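Local atomic coordinates of putative peptidase (Chlamydophila abortus, PDB entry 3CE2), a protein that is a putative zinc-dependent oligopeptidase of the M3B family, which probably cleaves small bioactive peptides. Residues I400-G405 and L428-S433. Sequence-based numbering, arbitrary orientation.
Sequences IAHEGG and LAEIAS. With ZN (zinc ion), chain D.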
loop_
_atom_site.group_PDB
_atom_site.type_symbol
_atom_site.label_atom_id
_atom_site.label_comp_id
_atom_site.label_asym_id
_atom_site.label_seq_id
_atom_site.Cartn_x
_atom_site.Cartn_y
_atom_site.Cartn_z
ATOM N N ILE A 400 5.027 15.322 -2.816
ATOM C CA ILE A 400 3.997 15.960 -3.625
ATOM C C ILE A 400 3.676 15.104 -4.854
ATOM O O ILE A 400 2.502 14.902 -5.171
ATOM C CB ILE A 400 4.443 17.318 -4.130
ATOM C CG1 ILE A 400 4.612 18.287 -2.985
ATOM C CG2 ILE A 400 3.444 17.882 -5.120
ATOM C CD1 ILE A 400 5.151 19.610 -3.458
ATOM N N ALA A 401 4.711 14.606 -5.543
ATOM C CA ALA A 401 4.491 13.751 -6.713
ATOM C C ALA A 401 3.738 12.482 -6.324
ATOM O O ALA A 401 2.835 12.049 -7.038
ATOM C CB ALA A 401 5.800 13.408 -7.419
ATOM N N HIS A 402 4.089 11.906 -5.180
ATOM C CA HIS A 402 3.413 10.706 -4.679
ATOM C C HIS A 402 1.943 10.981 -4.340
ATOM O O HIS A 402 1.034 10.311 -4.844
ATOM C CB HIS A 402 4.150 10.223 -3.439
ATOM C CG HIS A 402 3.680 8.905 -2.913
ATOM N ND1 HIS A 402 4.317 7.716 -3.209
ATOM C CD2 HIS A 402 2.667 8.590 -2.067
ATOM C CE1 HIS A 402 3.711 6.724 -2.580
ATOM N NE2 HIS A 402 2.697 7.226 -1.893
ATOM N N GLU A 403 1.718 11.973 -3.482
ATOM C CA GLU A 403 0.372 12.292 -3.035
ATOM C C GLU A 403 -0.454 12.842 -4.187
ATOM O O GLU A 403 -1.652 12.588 -4.267
ATOM C CB GLU A 403 0.393 13.270 -1.849
ATOM C CG GLU A 403 1.057 12.698 -0.595
ATOM C CD GLU A 403 0.506 11.326 -0.178
ATOM O OE1 GLU A 403 -0.573 10.912 -0.662
ATOM O OE2 GLU A 403 1.155 10.642 0.634
ATOM N N GLY A 404 0.187 13.582 -5.090
ATOM C CA GLY A 404 -0.486 14.044 -6.316
ATOM C C GLY A 404 -0.989 12.870 -7.154
ATOM O O GLY A 404 -2.060 12.917 -7.766
ATOM N N GLY A 405 -0.212 11.799 -7.170
ATOM C CA GLY A 405 -0.647 10.589 -7.812
ATOM C C GLY A 405 -1.922 10.001 -7.230
ATOM O O GLY A 405 -2.868 9.746 -7.987
ATOM N N LEU A 428 -4.606 -1.791 -6.217
ATOM C CA LEU A 428 -4.255 -0.814 -7.258
ATOM C C LEU A 428 -3.830 0.532 -6.690
ATOM O O LEU A 428 -3.504 1.443 -7.435
ATOM C CB LEU A 428 -5.424 -0.577 -8.222
ATOM C CG LEU A 428 -6.041 -1.674 -9.092
ATOM C CD1 LEU A 428 -7.225 -1.074 -9.845
ATOM C CD2 LEU A 428 -5.011 -2.257 -10.078
ATOM N N ALA A 429 -3.833 0.666 -5.371
ATOM C CA ALA A 429 -3.650 1.987 -4.753
ATOM C C ALA A 429 -2.233 2.531 -4.758
ATOM O O ALA A 429 -2.014 3.676 -4.385
ATOM C CB ALA A 429 -4.197 1.986 -3.324
ATOM N N GLU A 430 -1.255 1.731 -5.132
ATOM C CA GLU A 430 0.105 2.251 -5.112
ATOM C C GLU A 430 0.649 2.597 -6.510
ATOM O O GLU A 430 1.701 3.221 -6.637
ATOM C CB GLU A 430 1.053 1.322 -4.319
ATOM C CG GLU A 430 1.147 1.618 -2.793
ATOM C CD GLU A 430 1.700 3.030 -2.444
ATOM O OE1 GLU A 430 2.860 3.372 -2.788
ATOM O OE2 GLU A 430 0.976 3.804 -1.792
ATOM N N ILE A 431 -0.086 2.221 -7.551
ATOM C CA ILE A 431 0.361 2.418 -8.918
ATOM C C ILE A 431 0.543 3.893 -9.293
ATOM O O ILE A 431 1.610 4.304 -9.789
ATOM C CB ILE A 431 -0.615 1.735 -9.895
ATOM C CG1 ILE A 431 -0.633 0.232 -9.654
ATOM C CG2 ILE A 431 -0.257 2.007 -11.338
ATOM C CD1 ILE A 431 -1.462 -0.513 -10.689
ATOM N N ALA A 432 -0.489 4.700 -9.060
ATOM C CA ALA A 432 -0.470 6.085 -9.528
ATOM C C ALA A 432 0.600 6.886 -8.831
ATOM O O ALA A 432 1.258 7.722 -9.459
ATOM C CB ALA A 432 -1.807 6.741 -9.330
ATOM N N SER A 433 0.765 6.638 -7.533
ATOM C CA SER A 433 1.767 7.352 -6.748
ATOM C C SER A 433 3.186 6.967 -7.170
ATOM O O SER A 433 4.063 7.828 -7.321
ATOM C CB SER A 433 1.571 7.046 -5.272
ATOM O OG SER A 433 1.418 5.649 -5.094
HETATM ZN ZN ZN D . 1.101 6.172 -1.062
#
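His402 and Glu430 meet at a zinc ion, the histidine reaching it through NE2 (2.1 Å from the zinc) and the glutamate through OE2, a longer bond of 2.5 Å to the same metal. OE1 of Glu430 stays back from the metal and lies instead near the edge of the His402 ring, 3.5 Å from CE1. His406, one turn further along the helix, also binds the zinc, its ring almost perpendicular to that of His402. One face of the His402 imidazole is covered by the methylene of Ser433: CB sits over the ring centre in a CH-pi contact, 3.4 Å from the centroid and only 7° off the normal. A chi1 of -173° swings the His402 ring away from its own backbone N and out under that methylene to the zinc. His402 and His406 are the two histidines of the HExxH motif of the M3 metallopeptidases, carried with Glu403 on helix 394-416, and Glu430, just before helix 431-447, is the third protein ligand. Further out, Glu437 accepts a hydrogen bond from ND1 of His402, helping to fix the ring's rotation and probably making NE2 a stronger donor to the metal. Ser433 OG donates a hydrogen bond to Glu430 O (2.9 Å), coming from above the carbonyl plane. Gly405 CA comes within 4.2 Å of Ser433 CA, the closest CA pair of the two segments, while Ala432 CB packs against Gly405 O.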